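Side-chain contacts in glucosamine kinase (Streptacidiphilus jiangxiensis, PDB 6HWJ), which catalyses the ATP-dependent phosphorylation of D-glucosamine to D-glucosamine 6-phosphate, using magnesium ions, and acts more weakly on glucose: residues A[101-106]-A[151-156]; A[107-112]-A[165-170]; A[255-260]-A[277-282]. All blocks are in the same frame, centred on the assembly; numbering follows the deposited sequence.

Contact 1. Residues A[101-106]-A[151-156]; sequences EAFTGA and RIAALA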
loop_
_atom_site.group_PDB
_atom_site.type_symbol
_atom_site.label_atom_id
_atom_site.label_comp_id
_atom_site.label_asym_id
_atom_site.label_seq_id
_atom_site.Cartn_x
_atom_site.Cartn_y
_atom_site.Cartn_z
ATOM N N GLU A 101 4.024 -19.859 -4.749
ATOM C CA GLU A 101 2.668 -19.922 -5.286
ATOM C C GLU A 101 2.666 -19.287 -6.674
ATOM O O GLU A 101 2.990 -18.103 -6.823
ATOM C CB GLU A 101 1.670 -19.222 -4.365
ATOM C CG GLU A 101 0.221 -19.368 -4.820
ATOM C CD GLU A 101 -0.785 -18.960 -3.747
ATOM O OE1 GLU A 101 -0.378 -18.347 -2.736
ATOM O OE2 GLU A 101 -1.985 -19.261 -3.921
ATOM N N ALA A 102 2.296 -20.073 -7.672
ATOM C CA ALA A 102 2.182 -19.603 -9.048
ATOM C C ALA A 102 0.719 -19.380 -9.401
ATOM O O ALA A 102 -0.163 -20.088 -8.916
ATOM C CB ALA A 102 2.808 -20.608 -10.013
ATOM N N PHE A 103 0.467 -18.389 -10.247
ATOM C CA PHE A 103 -0.874 -18.093 -10.716
ATOM C C PHE A 103 -0.928 -18.206 -12.236
ATOM O O PHE A 103 0.097 -18.167 -12.919
ATOM C CB PHE A 103 -1.323 -16.685 -10.276
ATOM C CG PHE A 103 -1.249 -16.480 -8.788
ATOM C CD1 PHE A 103 -2.314 -16.838 -7.977
ATOM C CD2 PHE A 103 -0.110 -15.963 -8.210
ATOM C CE1 PHE A 103 -2.242 -16.661 -6.600
ATOM C CE2 PHE A 103 -0.034 -15.789 -6.829
ATOM C CZ PHE A 103 -1.107 -16.132 -6.032
ATOM N N THR A 104 -2.148 -18.356 -12.754
ATOM C CA THR A 104 -2.347 -18.472 -14.193
ATOM C C THR A 104 -1.812 -17.231 -14.890
ATOM O O THR A 104 -2.080 -16.101 -14.472
ATOM C CB THR A 104 -3.826 -18.664 -14.499
ATOM O OG1 THR A 104 -4.262 -19.914 -13.947
ATOM C CG2 THR A 104 -4.070 -18.663 -16.002
ATOM N N GLY A 105 -1.031 -17.444 -15.945
ATOM C CA GLY A 105 -0.373 -16.361 -16.643
ATOM C C GLY A 105 1.124 -16.279 -16.408
ATOM O O GLY A 105 1.835 -15.681 -17.227
ATOM N N ALA A 106 1.625 -16.843 -15.306
ATOM C CA ALA A 106 3.065 -16.946 -15.145
ATOM C C ALA A 106 3.656 -17.676 -16.352
ATOM O O ALA A 106 3.113 -18.679 -16.816
ATOM C CB ALA A 106 3.409 -17.677 -13.847
ATOM N N ARG A 151 -2.538 -10.309 0.875
ATOM C CA ARG A 151 -3.526 -9.501 0.167
ATOM C C ARG A 151 -3.628 -9.910 -1.298
ATOM O O ARG A 151 -4.729 -10.150 -1.811
ATOM C CB ARG A 151 -3.165 -8.016 0.275
ATOM C CG ARG A 151 -3.110 -7.497 1.715
ATOM C CD ARG A 151 -4.455 -7.432 2.386
ATOM N NE ARG A 151 -4.307 -7.053 3.795
ATOM C CZ ARG A 151 -3.929 -7.883 4.769
ATOM N NH1 ARG A 151 -3.680 -9.150 4.518
ATOM N NH2 ARG A 151 -3.802 -7.441 5.997
ATOM N N ILE A 152 -2.486 -9.997 -1.990
ATOM C CA ILE A 152 -2.503 -10.314 -3.413
ATOM C C ILE A 152 -3.090 -11.696 -3.649
ATOM O O ILE A 152 -3.927 -11.891 -4.538
ATOM C CB ILE A 152 -1.081 -10.183 -4.005
ATOM C CG1 ILE A 152 -0.651 -8.710 -3.994
ATOM C CG2 ILE A 152 -1.064 -10.720 -5.437
ATOM C CD1 ILE A 152 0.820 -8.469 -4.280
ATOM N N ALA A 153 -2.656 -12.687 -2.855
ATOM C CA ALA A 153 -3.193 -14.038 -3.009
ATOM C C ALA A 153 -4.696 -14.082 -2.749
ATOM O O ALA A 153 -5.451 -14.717 -3.502
ATOM C CB ALA A 153 -2.456 -15.005 -2.077
ATOM N N ALA A 154 -5.161 -13.409 -1.698
ATOM C CA ALA A 154 -6.591 -13.404 -1.417
ATOM C C ALA A 154 -7.372 -12.792 -2.571
ATOM O O ALA A 154 -8.442 -13.293 -2.951
ATOM C CB ALA A 154 -6.872 -12.640 -0.112
ATOM N N LEU A 155 -6.866 -11.699 -3.134
ATOM C CA LEU A 155 -7.544 -11.056 -4.254
ATOM C C LEU A 155 -7.598 -11.981 -5.474
ATOM O O LEU A 155 -8.660 -12.170 -6.080
ATOM C CB LEU A 155 -6.822 -9.742 -4.595
ATOM C CG LEU A 155 -6.950 -8.677 -3.497
ATOM C CD1 LEU A 155 -5.966 -7.536 -3.712
ATOM C CD2 LEU A 155 -8.372 -8.155 -3.466
ATOM N N ALA A 156 -6.462 -12.563 -5.848
ATOM C CA ALA A 156 -6.438 -13.487 -6.982
ATOM C C ALA A 156 -7.399 -14.651 -6.766
ATOM O O ALA A 156 -8.191 -14.983 -7.651
ATOM C CB ALA A 156 -5.009 -14.001 -7.202
#

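Contact 2. Residues A[107-112]-A[165-170]; sequences APVTGE and RPWGLL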
loop_
_atom_site.group_PDB
_atom_site.type_symbol
_atom_site.label_atom_id
_atom_site.label_comp_id
_atom_site.label_asym_id
_atom_site.label_seq_id
_atom_site.Cartn_x
_atom_site.Cartn_y
_atom_site.Cartn_z
ATOM N N ALA A 107 4.751 -17.150 -16.878
ATOM C CA ALA A 107 5.463 -17.767 -17.992
ATOM C C ALA A 107 6.955 -17.567 -17.787
ATOM O O ALA A 107 7.377 -16.547 -17.225
ATOM C CB ALA A 107 5.044 -17.168 -19.345
ATOM N N PRO A 108 7.781 -18.528 -18.234
ATOM C CA PRO A 108 9.235 -18.434 -18.026
ATOM C C PRO A 108 9.891 -17.419 -18.960
ATOM O O PRO A 108 10.765 -17.752 -19.771
ATOM C CB PRO A 108 9.696 -19.875 -18.303
ATOM C CG PRO A 108 8.714 -20.373 -19.370
ATOM C CD PRO A 108 7.389 -19.737 -19.003
ATOM N N VAL A 109 9.480 -16.152 -18.840
ATOM C CA VAL A 109 10.066 -15.106 -19.687
ATOM C C VAL A 109 11.487 -14.794 -19.233
ATOM O O VAL A 109 11.895 -15.079 -18.091
ATOM C CB VAL A 109 9.193 -13.836 -19.688
ATOM C CG1 VAL A 109 7.821 -14.135 -20.297
ATOM C CG2 VAL A 109 9.056 -13.260 -18.277
ATOM N N THR A 110 12.250 -14.184 -20.139
ATOM C CA THR A 110 13.686 -14.002 -19.963
ATOM C C THR A 110 14.066 -12.568 -20.289
ATOM O O THR A 110 13.333 -11.852 -20.961
ATOM C CB THR A 110 14.498 -14.953 -20.868
ATOM O OG1 THR A 110 14.072 -14.787 -22.222
ATOM C CG2 THR A 110 14.287 -16.403 -20.462
ATOM N N GLY A 111 15.237 -12.171 -19.825
ATOM C CA GLY A 111 15.729 -10.818 -20.031
ATOM C C GLY A 111 15.389 -9.930 -18.849
ATOM O O GLY A 111 14.224 -9.828 -18.461
ATOM N N GLU A 112 16.385 -9.291 -18.262
ATOM C CA GLU A 112 16.186 -8.520 -17.049
ATOM C C GLU A 112 16.580 -7.071 -17.257
ATOM O O GLU A 112 17.557 -6.776 -17.957
ATOM C CB GLU A 112 17.007 -9.101 -15.883
ATOM C CG GLU A 112 16.561 -10.475 -15.449
ATOM C CD GLU A 112 17.398 -11.033 -14.315
ATOM O OE1 GLU A 112 18.427 -10.401 -13.959
ATOM O OE2 GLU A 112 17.038 -12.101 -13.790
ATOM N N ARG A 165 -1.798 -8.231 -12.952
ATOM C CA ARG A 165 -2.047 -9.653 -12.832
ATOM C C ARG A 165 -0.921 -10.305 -12.016
ATOM O O ARG A 165 0.254 -10.123 -12.338
ATOM C CB ARG A 165 -2.135 -10.315 -14.214
ATOM C CG ARG A 165 -2.425 -11.815 -14.125
ATOM C CD ARG A 165 -1.926 -12.566 -15.343
ATOM N NE ARG A 165 -2.848 -12.479 -16.470
ATOM C CZ ARG A 165 -3.804 -13.365 -16.736
ATOM N NH1 ARG A 165 -4.584 -13.187 -17.791
ATOM N NH2 ARG A 165 -3.986 -14.420 -15.954
ATOM N N PRO A 166 -1.241 -11.054 -10.964
ATOM C CA PRO A 166 -0.194 -11.768 -10.231
ATOM C C PRO A 166 0.293 -12.968 -11.018
ATOM O O PRO A 166 -0.503 -13.734 -11.564
ATOM C CB PRO A 166 -0.889 -12.189 -8.931
ATOM C CG PRO A 166 -2.304 -12.348 -9.331
ATOM C CD PRO A 166 -2.576 -11.275 -10.363
ATOM N N TRP A 167 1.616 -13.112 -11.069
ATOM C CA TRP A 167 2.276 -14.281 -11.615
ATOM C C TRP A 167 2.711 -15.257 -10.537
ATOM O O TRP A 167 2.581 -16.469 -10.709
ATOM C CB TRP A 167 3.522 -13.866 -12.410
ATOM C CG TRP A 167 3.254 -13.203 -13.729
ATOM C CD1 TRP A 167 2.202 -12.396 -14.049
ATOM C CD2 TRP A 167 4.077 -13.284 -14.900
ATOM N NE1 TRP A 167 2.316 -11.969 -15.346
ATOM C CE2 TRP A 167 3.457 -12.499 -15.896
ATOM C CE3 TRP A 167 5.275 -13.942 -15.202
ATOM C CZ2 TRP A 167 3.994 -12.348 -17.165
ATOM C CZ3 TRP A 167 5.807 -13.810 -16.474
ATOM C CH2 TRP A 167 5.167 -13.020 -17.445
ATOM N N GLY A 168 3.248 -14.748 -9.425
ATOM C CA GLY A 168 3.649 -15.631 -8.354
ATOM C C GLY A 168 4.043 -14.865 -7.115
ATOM O O GLY A 168 4.290 -13.651 -7.147
ATOM N N LEU A 169 4.115 -15.615 -6.023
ATOM C CA LEU A 169 4.555 -15.125 -4.736
ATOM C C LEU A 169 5.517 -16.126 -4.120
ATOM O O LEU A 169 5.271 -17.337 -4.160
ATOM C CB LEU A 169 3.358 -14.937 -3.799
ATOM C CG LEU A 169 2.312 -13.934 -4.268
ATOM C CD1 LEU A 169 1.048 -14.075 -3.442
ATOM C CD2 LEU A 169 2.890 -12.534 -4.183
ATOM N N LEU A 170 6.602 -15.618 -3.545
ATOM C CA LEU A 170 7.534 -16.428 -2.767
ATOM C C LEU A 170 7.460 -15.979 -1.318
ATOM O O LEU A 170 7.710 -14.803 -1.017
ATOM C CB LEU A 170 8.961 -16.293 -3.283
ATOM C CG LEU A 170 10.033 -16.976 -2.429
ATOM C CD1 LEU A 170 9.762 -18.486 -2.362
ATOM C CD2 LEU A 170 11.434 -16.703 -2.946
#

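Contact 3. Residues A[255-260]-A[277-282]; sequences EELDEA and PRIADV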
loop_
_atom_site.group_PDB
_atom_site.type_symbol
_atom_site.label_atom_id
_atom_site.label_comp_id
_atom_site.label_asym_id
_atom_site.label_seq_id
_atom_site.Cartn_x
_atom_site.Cartn_y
_atom_site.Cartn_z
ATOM N N GLU A 255 -4.706 12.056 20.122
ATOM C CA GLU A 255 -3.310 12.476 20.186
ATOM C C GLU A 255 -2.876 13.149 18.885
ATOM O O GLU A 255 -2.204 14.184 18.908
ATOM C CB GLU A 255 -2.413 11.279 20.494
ATOM C CG GLU A 255 -2.552 10.781 21.931
ATOM C CD GLU A 255 -1.602 9.649 22.255
ATOM O OE1 GLU A 255 -0.866 9.211 21.344
ATOM O OE2 GLU A 255 -1.590 9.199 23.425
ATOM N N GLU A 256 -3.240 12.569 17.736
ATOM C CA GLU A 256 -2.902 13.196 16.468
ATOM C C GLU A 256 -3.577 14.555 16.332
ATOM O O GLU A 256 -2.965 15.526 15.856
ATOM C CB GLU A 256 -3.292 12.277 15.313
ATOM C CG GLU A 256 -2.523 10.967 15.282
ATOM C CD GLU A 256 -3.062 9.997 14.245
ATOM O OE1 GLU A 256 -4.203 10.198 13.778
ATOM O OE2 GLU A 256 -2.347 9.030 13.895
ATOM N N LEU A 257 -4.840 14.646 16.741
ATOM C CA LEU A 257 -5.530 15.931 16.741
ATOM C C LEU A 257 -4.787 16.946 17.607
ATOM O O LEU A 257 -4.551 18.087 17.190
ATOM C CB LEU A 257 -6.972 15.732 17.231
ATOM C CG LEU A 257 -7.827 16.986 17.368
ATOM C CD1 LEU A 257 -7.936 17.736 16.051
ATOM C CD2 LEU A 257 -9.203 16.614 17.889
ATOM N N ASP A 258 -4.412 16.547 18.826
ATOM C CA ASP A 258 -3.672 17.455 19.701
ATOM C C ASP A 258 -2.376 17.920 19.042
ATOM O O ASP A 258 -2.037 19.110 19.095
ATOM C CB ASP A 258 -3.388 16.779 21.038
ATOM C CG ASP A 258 -4.636 16.597 21.871
ATOM O OD1 ASP A 258 -5.622 17.328 21.641
ATOM O OD2 ASP A 258 -4.635 15.721 22.763
ATOM N N GLU A 259 -1.648 17.007 18.401
ATOM C CA GLU A 259 -0.405 17.399 17.746
ATOM C C GLU A 259 -0.669 18.403 16.631
ATOM O O GLU A 259 0.040 19.411 16.504
ATOM C CB GLU A 259 0.328 16.174 17.210
ATOM C CG GLU A 259 1.731 16.483 16.706
ATOM C CD GLU A 259 2.435 15.260 16.148
ATOM O OE1 GLU A 259 2.057 14.129 16.519
ATOM O OE2 GLU A 259 3.364 15.433 15.329
ATOM N N ALA A 260 -1.679 18.138 15.791
ATOM C CA ALA A 260 -2.006 19.071 14.718
ATOM C C ALA A 260 -2.396 20.435 15.271
ATOM O O ALA A 260 -1.947 21.464 14.763
ATOM C CB ALA A 260 -3.131 18.508 13.852
ATOM N N PRO A 277 -12.782 20.876 19.251
ATOM C CA PRO A 277 -13.822 20.346 20.152
ATOM C C PRO A 277 -14.863 19.504 19.441
ATOM O O PRO A 277 -15.242 18.443 19.954
ATOM C CB PRO A 277 -14.443 21.615 20.767
ATOM C CG PRO A 277 -13.375 22.649 20.661
ATOM C CD PRO A 277 -12.642 22.339 19.362
ATOM N N ARG A 278 -15.330 19.935 18.267
ATOM C CA ARG A 278 -16.314 19.147 17.529
ATOM C C ARG A 278 -15.702 17.855 16.993
ATOM O O ARG A 278 -16.350 16.803 16.996
ATOM C CB ARG A 278 -16.893 19.968 16.371
ATOM N N ILE A 279 -14.454 17.910 16.513
ATOM C CA ILE A 279 -13.805 16.688 16.046
ATOM C C ILE A 279 -13.686 15.699 17.197
ATOM O O ILE A 279 -14.035 14.522 17.068
ATOM C CB ILE A 279 -12.431 17.003 15.425
ATOM C CG1 ILE A 279 -12.608 17.887 14.188
ATOM C CG2 ILE A 279 -11.711 15.723 15.089
ATOM C CD1 ILE A 279 -11.312 18.462 13.651
ATOM N N ALA A 280 -13.184 16.167 18.338
ATOM C CA ALA A 280 -13.083 15.315 19.517
ATOM C C ALA A 280 -14.445 14.763 19.926
ATOM O O ALA A 280 -14.554 13.597 20.332
ATOM C CB ALA A 280 -12.460 16.101 20.674
ATOM N N ASP A 281 -15.495 15.581 19.832
ATOM C CA ASP A 281 -16.837 15.086 20.127
ATOM C C ASP A 281 -17.171 13.873 19.263
ATOM O O ASP A 281 -17.735 12.888 19.753
ATOM C CB ASP A 281 -17.873 16.185 19.906
ATOM C CG ASP A 281 -18.033 17.097 21.108
ATOM O OD1 ASP A 281 -17.439 16.808 22.174
ATOM O OD2 ASP A 281 -18.762 18.107 20.980
ATOM N N VAL A 282 -16.823 13.925 17.975
ATOM C CA VAL A 282 -17.133 12.816 17.083
ATOM C C VAL A 282 -16.283 11.601 17.422
ATOM O O VAL A 282 -16.763 10.461 17.374
ATOM C CB VAL A 282 -16.943 13.238 15.618
ATOM C CG1 VAL A 282 -16.917 12.024 14.722
ATOM C CG2 VAL A 282 -18.053 14.180 15.196
#

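Contact 1. Residues A[101-106]-A[151-156]
Glu101, near the end of edge strand 98-102, and Phe103, just past that end, face Ala153 and Ala156 on one side of a helix. The CA atoms stay well apart, 8.6 Å for Glu101 and Ala153 and 8.1 Å for Phe103 and Ala156. No hydrogen bond joins the two segments. Side chains fill the gap between them. The chain leaves the strand through a type II turn, closed by Ala106 N bonding to Phe103 O. Phe103 does most of the work. Its CG is anti to the carbonyl carbon (chi1 -56°), which sends the ring out toward the helix. Ring atom CE1 of Phe103 lies 3.9 Å from Ala156 CB. The far end, Phe103 CZ, comes to 4.2 Å from Ala153 CA. The ring therefore meets both alanines, one helical turn apart, at a slant. Helix 148-157 packs here against the six-stranded antiparallel sheet that includes Lys133, inferred to bind ATP. A helix on such a sheet is consistent with the N-terminal lobe of a kinase-like fold. Pro166 and Leu169 of the neighbouring strand also touch the Phe103 ring. Glu101 has CG anti to the backbone N (chi1 -175°) and an extended chain beyond it. This carries its carboxylate alongside the alanine, with Glu101 OE1 4.0 Å from Ala153 CB. That is a van der Waals approach to a methyl group.

Contact 2. Residues A[107-112]-A[165-170]
Ala107 and Val109 belong to a loop that passes the strand carrying Trp167, and the closest CA pair, Ala107 and Trp167, is 7.9 Å apart. The loop joins strands 98-102 and 112-115, the two outermost of the six-stranded antiparallel sheet, and Trp167 lies on strand 166-172 within it. No hydrogen bond crosses between the segments. On the strand side Trp167 alone makes the contact. A chi1 of -72° sets the indole beside its own backbone N and lets the six-membered ring reach the loop. That ring does the touching, chiefly through CZ3. Trp167 CZ3 comes to 3.2 Å from Ala107 O. The approach to the ring is oblique. The methyl of Ala107 stands farther back, with CB 4.5 Å from Trp167 CZ3. Val109 adds a second patch. Its CG2 lies 3.8 Å from Trp167 CZ3, and its CG1 lies 4.1 Å from Trp167 CH2. Both methyls touch the outer end of the indole, and the two side chains cross at about a right angle. The loop takes its shape from an inverse gamma turn centred on Pro108, in which Val109 N bonds to Ala107 O at 2.7 Å. This turn brings Ala107 O and the Val109 methyls to the same end of the ring. A classic beta bulge sets Trp167 and Gly168 opposite the single residue Val184 of strand 179-186. Val84 of helix 79-88 and Cys129 also touch the indole, which is buried. With no hydrogen bond across it, the contact rests on van der Waals packing, apolar at Val109 and carbonyl oxygen against ring carbon at Ala107. That oxygen is already engaged by Val109 N, so it has at least one hydrogen-bond partner within the loop.

Contact 3. Residues A[255-260]-A[277-282]
A chi1 of 177° swings CG of Leu257 away from its amide, toward Ile279 and Ala280. A chi2 of 58° turns CD1 aside and leaves CD2 anti to CA, at the far end. On the other helix, a chi1 of -63° places CG1 of Ile279 beside the backbone N and leaves CG2 anti to that N. That puts this branch methyl in front of the leucine. Leu257 CD2 and Ile279 CG2 meet methyl to methyl at 3.9 Å, and the two side chains cross obliquely. The same Leu257 CD2 reaches the helix backbone, 4.0 Å from Ala280 N. It also lies 4.3 Å from Ala280 CB. One methyl thus packs against both a side chain and the main chain beside it. The helices, 243-263 and 266-284, are consecutive and joined by a very short link, so the pair forms a helical hairpin. The leucine belongs to its buried seam, where Tyr283 of the second helix touches it too. Helix 398-416, which carries the glucosamine-binding Glu409, lies against both arms, with Leu411 touching Glu256 and Glu259 of the first and Tyr403 touching Val282 of the second. Glu259 also forms a salt bridge with Arg415.

Contacts 1 and 2 are neighbours, with centres 11 Å apart, and both reach the same antiparallel sheet. Two probable backbone hydrogen bonds tie them together: Glu101 O to Leu169 N at 2.8 Å and Phe103 N to Trp167 O at 2.9 Å. The inferred ATP site is close by. The side chain of Ala186, inferred to bind ATP, is about 4 Å from that of Trp167 and about 10 Å from that of Phe103. Contact 3 lies across the chain's centre, its own centre 41 Å from contact 1 and 47 Å from contact 2. Its Ile279 side chain is about 11 Å from that of Glu409, which binds D-glucosamine.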